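Local coordinates for DNA damage response protein Rtt109, putative (Neosartorya fumigata, PDB 5ZB9) that probably acetylates lysine side chains of histone H3, using acetyl-CoA as the donor and acting with the chaperone Asf1, at residues A[23-28]-A[462-467]; A[36-41]-A[257-262]; A[175-180]-A[201-206]. All coordinates share one frame; numbering follows the deposited sequence.

The three contacts are nested along the chain. Interaction 3 closes a short loop of 20 residues inside the loop closed by interaction 2, which lies inside the long one closed by interaction 1. Interactions 1 and 3 reach the same mixed sheet, with centres about 27 Å apart. Interaction 1 pairs strands 22-35 and 464-467. Interaction 3 sets the end of helix 162-177 against strand 202-208. Interaction 2 joins two loops, and its centre is about 31 Å from that of interaction 1 and about 24 Å from that of interaction 3. Interactions 1 and 2 lie on opposite sides of the chain's centre. Both join parts far apart in sequence, while interaction 3 closes a local loop.

Interaction 1: A[23-28]-A[462-467]; sequences VTIRHI and VGQRVE
R465 and T24 are joined by a side-chain bond. R465 NH1 donates to T24 OG1 over 2.7 Å. The hydroxyl oxygen lies in the guanidinium plane, at its edge, but the bond is bent to 145° at the hydrogen. T24 OG1 sits beside its own backbone N (chi1 -60°), which leaves CG2 against Q464 O at 3.4 Å. E70 forms salt bridges with both R465 and R26, and probably offsets the like charges of these neighbouring arginines. R26 CG runs past V462 O, and R26 NE lies 2.9 Å from the same oxygen, V462 O.

The backbones carry four bonds. V23 and V466 form an antiparallel hydrogen-bonded pair, with V466 N to V23 O at 2.7 Å. I25 and Q464 form the next, with I25 N to Q464 O at 2.9 Å. T24 and R465 lie between them as a non-hydrogen-bonded pair. G463 brings its CA to 3.2 Å from I25 O, at backbone angles (phi 114°) that suit glycine.

On the sheet face of V23, I25, Q464 and V466, I25 CG1 lies 3.8 Å from Q464 CG and 4.0 Å from V466 CG2. Helix 9-16 covers part of this face through L13 and A14. Strand 22-35 also pairs with strand 50-61 on its other side. This is antiparallel strand pairing, by which a late strand extends the sheet of this KAT11-family acetyltransferase.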
loop_
_atom_site.group_PDB
_atom_site.type_symbol
_atom_site.label_atom_id
_atom_site.label_comp_id
_atom_site.label_asym_id
_atom_site.label_seq_id
_atom_site.Cartn_x
_atom_site.Cartn_y
_atom_site.Cartn_z
ATOM N N VAL A 23 -13.324 -9.446 -16.883
ATOM C CA VAL A 23 -11.871 -9.353 -16.856
ATOM C C VAL A 23 -11.271 -10.681 -16.426
ATOM O O VAL A 23 -11.972 -11.556 -15.921
ATOM C CB VAL A 23 -11.383 -8.242 -15.896
ATOM C CG1 VAL A 23 -11.905 -6.879 -16.338
ATOM C CG2 VAL A 23 -11.811 -8.556 -14.466
ATOM N N THR A 24 -9.969 -10.827 -16.621
ATOM C CA THR A 24 -9.252 -12.009 -16.164
ATOM C C THR A 24 -8.224 -11.564 -15.135
ATOM O O THR A 24 -7.562 -10.546 -15.327
ATOM C CB THR A 24 -8.555 -12.741 -17.329
ATOM O OG1 THR A 24 -9.537 -13.149 -18.288
ATOM C CG2 THR A 24 -7.783 -13.958 -16.835
ATOM N N ILE A 25 -8.095 -12.312 -14.043
ATOM C CA ILE A 25 -7.145 -11.945 -13.006
ATOM C C ILE A 25 -6.103 -13.027 -12.757
ATOM O O ILE A 25 -6.390 -14.227 -12.808
ATOM C CB ILE A 25 -7.857 -11.618 -11.673
ATOM C CG1 ILE A 25 -8.678 -12.812 -11.188
ATOM C CG2 ILE A 25 -8.737 -10.413 -11.844
ATOM C CD1 ILE A 25 -9.148 -12.675 -9.776
ATOM N N ARG A 26 -4.882 -12.583 -12.501
ATOM C CA ARG A 26 -3.823 -13.474 -12.074
ATOM C C ARG A 26 -3.165 -12.854 -10.849
ATOM O O ARG A 26 -2.541 -11.793 -10.908
ATOM C CB ARG A 26 -2.815 -13.721 -13.200
ATOM C CG ARG A 26 -3.434 -14.460 -14.388
ATOM C CD ARG A 26 -2.480 -14.633 -15.574
ATOM N NE ARG A 26 -3.088 -15.449 -16.624
ATOM C CZ ARG A 26 -3.793 -14.963 -17.642
ATOM N NH1 ARG A 26 -3.974 -13.656 -17.767
ATOM N NH2 ARG A 26 -4.317 -15.783 -18.541
ATOM N N HIS A 27 -3.355 -13.518 -9.725
ATOM C CA HIS A 27 -2.816 -13.083 -8.466
ATOM C C HIS A 27 -1.675 -14.026 -8.095
ATOM O O HIS A 27 -1.893 -15.207 -7.843
ATOM C CB HIS A 27 -3.930 -13.078 -7.413
ATOM C CG HIS A 27 -3.454 -12.846 -6.014
ATOM N ND1 HIS A 27 -4.215 -13.175 -4.913
ATOM C CD2 HIS A 27 -2.303 -12.322 -5.533
ATOM C CE1 HIS A 27 -3.551 -12.866 -3.814
ATOM N NE2 HIS A 27 -2.386 -12.350 -4.163
ATOM N N ILE A 28 -0.448 -13.527 -8.090
ATOM C CA ILE A 28 0.645 -14.381 -7.670
ATOM C C ILE A 28 1.229 -13.815 -6.392
ATOM O O ILE A 28 1.203 -12.611 -6.171
ATOM C CB ILE A 28 1.732 -14.532 -8.765
ATOM C CG1 ILE A 28 2.417 -13.204 -9.052
ATOM C CG2 ILE A 28 1.127 -15.098 -10.057
ATOM C CD1 ILE A 28 3.532 -13.337 -10.054
ATOM N N VAL A 462 -2.825 -20.151 -15.326
ATOM C CA VAL A 462 -2.968 -19.526 -14.017
ATOM C C VAL A 462 -4.042 -18.441 -14.041
ATOM O O VAL A 462 -4.131 -17.659 -14.989
ATOM C CB VAL A 462 -1.629 -18.922 -13.545
ATOM C CG1 VAL A 462 -1.815 -18.082 -12.280
ATOM C CG2 VAL A 462 -0.605 -20.027 -13.317
ATOM N N GLY A 463 -4.869 -18.411 -13.001
ATOM C CA GLY A 463 -5.816 -17.326 -12.828
ATOM C C GLY A 463 -7.261 -17.747 -12.947
ATOM O O GLY A 463 -7.598 -18.923 -12.809
ATOM N N GLN A 464 -8.126 -16.773 -13.185
ATOM C CA GLN A 464 -9.531 -17.058 -13.423
ATOM C C GLN A 464 -10.182 -15.876 -14.090
ATOM O O GLN A 464 -9.659 -14.760 -14.066
ATOM C CB GLN A 464 -10.267 -17.397 -12.124
ATOM C CG GLN A 464 -10.307 -16.278 -11.105
ATOM C CD GLN A 464 -10.890 -16.731 -9.774
ATOM O OE1 GLN A 464 -10.161 -17.096 -8.858
ATOM N NE2 GLN A 464 -12.211 -16.704 -9.667
ATOM N N ARG A 465 -11.328 -16.129 -14.696
ATOM C CA ARG A 465 -12.075 -15.082 -15.357
ATOM C C ARG A 465 -13.193 -14.620 -14.442
ATOM O O ARG A 465 -13.790 -15.416 -13.716
ATOM C CB ARG A 465 -12.617 -15.576 -16.696
ATOM C CG ARG A 465 -11.542 -16.060 -17.632
ATOM C CD ARG A 465 -11.940 -15.801 -19.072
ATOM N NE ARG A 465 -11.184 -16.624 -20.011
ATOM C CZ ARG A 465 -9.939 -16.371 -20.409
ATOM N NH1 ARG A 465 -9.284 -15.322 -19.938
ATOM N NH2 ARG A 465 -9.346 -17.179 -21.274
ATOM N N VAL A 466 -13.454 -13.321 -14.469
ATOM C CA VAL A 466 -14.410 -12.705 -13.565
ATOM C C VAL A 466 -15.440 -11.905 -14.342
ATOM O O VAL A 466 -15.089 -11.107 -15.212
ATOM C CB VAL A 466 -13.712 -11.769 -12.567
ATOM C CG1 VAL A 466 -14.734 -11.124 -11.653
ATOM C CG2 VAL A 466 -12.665 -12.529 -11.771
ATOM N N GLU A 467 -16.711 -12.118 -14.037
ATOM C CA GLU A 467 -17.754 -11.309 -14.639
ATOM C C GLU A 467 -18.454 -10.510 -13.555
ATOM O O GLU A 467 -18.892 -11.072 -12.551
ATOM C CB GLU A 467 -18.750 -12.177 -15.401
ATOM C CG GLU A 467 -19.595 -11.406 -16.403
ATOM C CD GLU A 467 -20.656 -12.273 -17.066
ATOM O OE1 GLU A 467 -21.566 -11.710 -17.716
ATOM O OE2 GLU A 467 -20.579 -13.516 -16.935
HETATM O O HOH W 1 -1.845 -18.442 -17.810
#

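Interaction 2: A[36-41]-A[257-262]; sequences VALFAA and PRFPDD
L38 and F259 meet obliquely. Both methyls of L38 lie on the same side of the F259 ring plane, near CE1. CD2 makes the nearer approach, 3.5 Å from F259 CE1, while CD1 lies against CE1 and CZ.

F39 and P257 lie side by side and point the same way. The CB of F39 starts away from the proline, but the ring swings back with CG beside the backbone N (chi1 -61°). One ring face then receives P257. The proline CA stands 4.0 Å above the ring plane, offset toward the rim, and P257 CB is 3.9 Å from F39 CZ.

R258 runs past the carbonyl of L38 with CB, CG and CD in turn. Its guanidinium comes obliquely to the methyl of A40, with R258 NE 3.9 Å from A40 CB. A water at the guanidinium edge, in its plane, accepts from R258 NE at 2.8 Å and from A40 N at 3.0 Å. The far end of R258 is held by a salt bridge to D272 and a bond to the R253 carbonyl.

One direct backbone bond ties the loops. R258 N donates to L38 O over 2.8 Å, on a lone pair in the carbonyl plane. A second water bridges A37 O and R258 O by donating to both.

The chain then makes a type II beta turn from F259 to D262, and D262 OD1 accepts from the backbone N of acetylated K264. F259 stacks on F90 of strand 86-96 and touches S137 of strand 133-140. L38 packs on Y81 of strand 71-82 and T88 of strand 86-96, so both loops touch strand 86-96.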
loop_
_atom_site.group_PDB
_atom_site.type_symbol
_atom_site.label_atom_id
_atom_site.label_comp_id
_atom_site.label_asym_id
_atom_site.label_seq_id
_atom_site.Cartn_x
_atom_site.Cartn_y
_atom_site.Cartn_z
ATOM N N VAL A 36 14.124 -6.950 6.282
ATOM C CA VAL A 36 14.585 -5.851 7.112
ATOM C C VAL A 36 13.372 -5.176 7.733
ATOM O O VAL A 36 12.341 -5.029 7.076
ATOM C CB VAL A 36 15.401 -4.833 6.290
ATOM C CG1 VAL A 36 15.833 -3.666 7.157
ATOM C CG2 VAL A 36 16.605 -5.512 5.636
ATOM N N ALA A 37 13.491 -4.786 8.999
ATOM C CA ALA A 37 12.418 -4.097 9.704
ATOM C C ALA A 37 11.993 -2.802 9.002
ATOM O O ALA A 37 12.802 -2.134 8.351
ATOM C CB ALA A 37 12.842 -3.796 11.144
ATOM N N LEU A 38 10.718 -2.458 9.144
ATOM C CA LEU A 38 10.202 -1.193 8.643
ATOM C C LEU A 38 10.744 -0.012 9.446
ATOM O O LEU A 38 10.995 1.061 8.900
ATOM C CB LEU A 38 8.671 -1.188 8.675
ATOM C CG LEU A 38 7.980 -2.041 7.617
ATOM C CD1 LEU A 38 6.473 -1.996 7.793
ATOM C CD2 LEU A 38 8.376 -1.580 6.223
ATOM N N PHE A 39 10.914 -0.210 10.745
ATOM C CA PHE A 39 11.454 0.841 11.601
ATOM C C PHE A 39 12.876 0.526 12.052
ATOM O O PHE A 39 13.170 -0.597 12.459
ATOM C CB PHE A 39 10.563 1.044 12.823
ATOM C CG PHE A 39 9.169 1.459 12.486
ATOM C CD1 PHE A 39 8.827 2.799 12.431
ATOM C CD2 PHE A 39 8.195 0.506 12.215
ATOM C CE1 PHE A 39 7.538 3.185 12.114
ATOM C CE2 PHE A 39 6.905 0.883 11.899
ATOM C CZ PHE A 39 6.574 2.221 11.850
ATOM N N ALA A 40 13.753 1.518 11.971
ATOM C CA ALA A 40 15.100 1.388 12.516
ATOM C C ALA A 40 15.047 1.246 14.040
ATOM O O ALA A 40 14.220 1.883 14.708
ATOM C CB ALA A 40 15.959 2.582 12.119
ATOM N N ALA A 41 15.923 0.400 14.581
ATOM C CA ALA A 41 16.004 0.188 16.025
ATOM C C ALA A 41 16.623 1.386 16.718
ATOM O O ALA A 41 17.544 2.008 16.187
ATOM C CB ALA A 41 16.810 -1.067 16.339
ATOM N N PRO A 257 8.477 4.765 8.914
ATOM C CA PRO A 257 8.706 3.458 8.284
ATOM C C PRO A 257 9.486 3.559 6.973
ATOM O O PRO A 257 9.316 4.517 6.229
ATOM C CB PRO A 257 7.286 2.940 8.043
ATOM C CG PRO A 257 6.465 4.176 7.887
ATOM C CD PRO A 257 7.079 5.215 8.779
ATOM N N ARG A 258 10.328 2.571 6.695
ATOM C CA ARG A 258 11.182 2.603 5.512
ATOM C C ARG A 258 10.734 1.610 4.433
ATOM O O ARG A 258 11.062 0.430 4.486
ATOM C CB ARG A 258 12.632 2.337 5.924
ATOM C CG ARG A 258 13.194 3.425 6.838
ATOM C CD ARG A 258 14.258 2.912 7.794
ATOM N NE ARG A 258 14.721 3.961 8.705
ATOM C CZ ARG A 258 15.815 4.692 8.509
ATOM N NH1 ARG A 258 16.572 4.492 7.437
ATOM N NH2 ARG A 258 16.151 5.628 9.386
ATOM N N PHE A 259 9.981 2.109 3.457
ATOM C CA PHE A 259 9.453 1.294 2.363
ATOM C C PHE A 259 10.324 1.421 1.110
ATOM O O PHE A 259 11.035 2.415 0.955
ATOM C CB PHE A 259 8.012 1.716 2.037
ATOM C CG PHE A 259 7.038 1.472 3.150
ATOM C CD1 PHE A 259 6.665 0.178 3.492
ATOM C CD2 PHE A 259 6.479 2.534 3.845
ATOM C CE1 PHE A 259 5.762 -0.054 4.518
ATOM C CE2 PHE A 259 5.569 2.311 4.872
ATOM C CZ PHE A 259 5.210 1.013 5.208
ATOM N N PRO A 260 10.261 0.419 0.209
ATOM C CA PRO A 260 10.978 0.451 -1.077
ATOM C C PRO A 260 10.603 1.642 -1.961
ATOM O O PRO A 260 9.414 1.926 -2.131
ATOM C CB PRO A 260 10.543 -0.843 -1.766
ATOM C CG PRO A 260 9.982 -1.695 -0.712
ATOM C CD PRO A 260 9.493 -0.827 0.383
ATOM N N ASP A 261 11.610 2.318 -2.512
ATOM C CA ASP A 261 11.425 3.378 -3.508
ATOM C C ASP A 261 10.617 4.574 -2.998
ATOM O O ASP A 261 10.170 5.401 -3.783
ATOM C CB ASP A 261 10.761 2.806 -4.769
ATOM C CG ASP A 261 11.515 1.602 -5.333
ATOM O OD1 ASP A 261 12.752 1.541 -5.161
ATOM O OD2 ASP A 261 10.872 0.715 -5.943
ATOM N N ASP A 262 10.449 4.667 -1.687
ATOM C CA ASP A 262 9.715 5.765 -1.069
ATOM C C ASP A 262 10.585 7.026 -0.968
ATOM O O ASP A 262 11.681 6.981 -0.418
ATOM C CB ASP A 262 9.227 5.335 0.319
ATOM C CG ASP A 262 8.275 6.339 0.971
ATOM O OD1 ASP A 262 8.437 7.571 0.805
ATOM O OD2 ASP A 262 7.357 5.882 1.687
HETATM O O HOH W 2 12.745 -1.374 5.689
HETATM O O HOH W 3 12.810 4.052 10.767
#

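Interaction 3: A[175-180]-A[201-206]; sequences PILREY and SSATAF
Y180 and S202 are the closest backbone positions, 4.6 Å between CA atoms, where helix 162-177 ends in a type I beta turn from L177 to Y180 beside the start of strand 202-208. The two segments share no direct hydrogen bond, and side-chain packing joins them.

Y180 points toward the strand. Its CB touches A203 CB at 3.6 Å. The ring meets S201 at its edge, with Y180 CD2 3.5 Å from S201 CB. S201 O lies near the ring plane at the CD2 edge, and L177 O, from the tyrosine's own segment, at the CD1 edge.

L177 takes the next strand positions. With CG opposite the backbone N (chi1 163°), the branch reaches over the strand. CD1 lies 3.6 Å from both A203 O and A205 N, and CD2 lies 3.8 Å from A205 CB.

S202 and T204 point away from this contact and hydrogen-bond to E183 through their hydroxyls. R234 hydrogen-bonds to the carbonyls of Y180 and A203, linking turn and strand. Around the contact, L177 also packs on L321 of strand 317-324 and W235 of strand 235-236, and Y180 packs on V124 of helix 111-127 and I323 of strand 317-324.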
loop_
_atom_site.group_PDB
_atom_site.type_symbol
_atom_site.label_atom_id
_atom_site.label_comp_id
_atom_site.label_asym_id
_atom_site.label_seq_id
_atom_site.Cartn_x
_atom_site.Cartn_y
_atom_site.Cartn_z
ATOM N N PRO A 175 -13.670 3.747 0.917
ATOM C CA PRO A 175 -14.663 2.710 1.237
ATOM C C PRO A 175 -14.131 1.620 2.165
ATOM O O PRO A 175 -14.908 1.016 2.908
ATOM C CB PRO A 175 -15.014 2.120 -0.133
ATOM C CG PRO A 175 -14.607 3.151 -1.112
ATOM C CD PRO A 175 -13.383 3.778 -0.527
ATOM N N ILE A 176 -12.829 1.361 2.122
ATOM C CA ILE A 176 -12.247 0.413 3.060
ATOM C C ILE A 176 -12.365 0.982 4.459
ATOM O O ILE A 176 -12.826 0.307 5.381
ATOM C CB ILE A 176 -10.777 0.125 2.763
ATOM C CG1 ILE A 176 -10.606 -0.305 1.313
ATOM C CG2 ILE A 176 -10.249 -0.942 3.703
ATOM C CD1 ILE A 176 -9.196 -0.713 0.972
ATOM N N LEU A 177 -11.941 2.238 4.587
ATOM C CA LEU A 177 -11.997 2.984 5.835
ATOM C C LEU A 177 -13.388 2.919 6.457
ATOM O O LEU A 177 -13.534 2.682 7.650
ATOM C CB LEU A 177 -11.587 4.445 5.589
ATOM C CG LEU A 177 -11.933 5.521 6.632
ATOM C CD1 LEU A 177 -11.161 5.350 7.924
ATOM C CD2 LEU A 177 -11.702 6.911 6.055
ATOM N N ARG A 178 -14.411 3.103 5.631
ATOM C CA ARG A 178 -15.757 3.298 6.141
ATOM C C ARG A 178 -16.542 2.005 6.360
ATOM O O ARG A 178 -17.730 2.044 6.654
ATOM C CB ARG A 178 -16.519 4.233 5.207
ATOM C CG ARG A 178 -15.944 5.627 5.251
ATOM C CD ARG A 178 -16.748 6.603 4.454
ATOM N NE ARG A 178 -16.062 7.885 4.365
ATOM C CZ ARG A 178 -16.114 8.820 5.302
ATOM N NH1 ARG A 178 -16.827 8.614 6.402
ATOM N NH2 ARG A 178 -15.455 9.962 5.138
ATOM N N GLU A 179 -15.871 0.866 6.226
ATOM C CA GLU A 179 -16.441 -0.403 6.654
ATOM C C GLU A 179 -16.208 -0.593 8.148
ATOM O O GLU A 179 -16.747 -1.512 8.756
ATOM C CB GLU A 179 -15.838 -1.568 5.869
ATOM C CG GLU A 179 -16.523 -1.817 4.530
ATOM C CD GLU A 179 -18.021 -2.068 4.678
ATOM O OE1 GLU A 179 -18.810 -1.105 4.518
ATOM O OE2 GLU A 179 -18.410 -3.229 4.957
ATOM N N TYR A 180 -15.400 0.290 8.730
ATOM C CA TYR A 180 -15.032 0.210 10.139
ATOM C C TYR A 180 -15.648 1.344 10.940
ATOM O O TYR A 180 -16.110 2.340 10.378
ATOM C CB TYR A 180 -13.514 0.231 10.293
ATOM C CG TYR A 180 -12.825 -0.933 9.619
ATOM C CD1 TYR A 180 -12.349 -0.828 8.319
ATOM C CD2 TYR A 180 -12.651 -2.137 10.285
ATOM C CE1 TYR A 180 -11.723 -1.893 7.702
ATOM C CE2 TYR A 180 -12.030 -3.202 9.677
ATOM C CZ TYR A 180 -11.567 -3.079 8.386
ATOM O OH TYR A 180 -10.942 -4.154 7.782
ATOM N N SER A 201 -14.536 -3.342 15.299
ATOM C CA SER A 201 -13.392 -2.988 14.464
ATOM C C SER A 201 -13.502 -1.534 14.008
ATOM O O SER A 201 -14.516 -1.132 13.415
ATOM C CB SER A 201 -13.300 -3.919 13.259
ATOM O OG SER A 201 -12.046 -4.576 13.229
ATOM N N SER A 202 -12.472 -0.741 14.292
ATOM C CA SER A 202 -12.519 0.685 13.975
ATOM C C SER A 202 -11.299 1.150 13.185
ATOM O O SER A 202 -10.285 0.450 13.121
ATOM C CB SER A 202 -12.659 1.506 15.260
ATOM O OG SER A 202 -11.579 1.259 16.138
ATOM N N ALA A 203 -11.401 2.340 12.593
ATOM C CA ALA A 203 -10.344 2.837 11.715
ATOM C C ALA A 203 -10.397 4.339 11.474
ATOM O O ALA A 203 -11.465 4.956 11.495
ATOM C CB ALA A 203 -10.395 2.109 10.380
ATOM N N THR A 204 -9.221 4.908 11.220
ATOM C CA THR A 204 -9.074 6.297 10.797
ATOM C C THR A 204 -8.040 6.346 9.669
ATOM O O THR A 204 -7.105 5.534 9.637
ATOM C CB THR A 204 -8.637 7.217 11.978
ATOM O OG1 THR A 204 -9.560 7.077 13.066
ATOM C CG2 THR A 204 -8.582 8.697 11.558
ATOM N N ALA A 205 -8.213 7.280 8.737
ATOM C CA ALA A 205 -7.251 7.476 7.654
ATOM C C ALA A 205 -6.425 8.730 7.908
ATOM O O ALA A 205 -6.969 9.776 8.286
ATOM C CB ALA A 205 -7.964 7.567 6.314
ATOM N N PHE A 206 -5.115 8.621 7.707
ATOM C CA PHE A 206 -4.191 9.734 7.943
ATOM C C PHE A 206 -3.474 10.115 6.657
ATOM O O PHE A 206 -2.987 9.245 5.925
ATOM C CB PHE A 206 -3.166 9.372 9.025
ATOM C CG PHE A 206 -3.779 9.033 10.365
ATOM C CD1 PHE A 206 -4.248 7.753 10.627
ATOM C CD2 PHE A 206 -3.876 9.995 11.363
ATOM C CE1 PHE A 206 -4.806 7.442 11.853
ATOM C CE2 PHE A 206 -4.437 9.692 12.601
ATOM C CZ PHE A 206 -4.903 8.415 12.849
#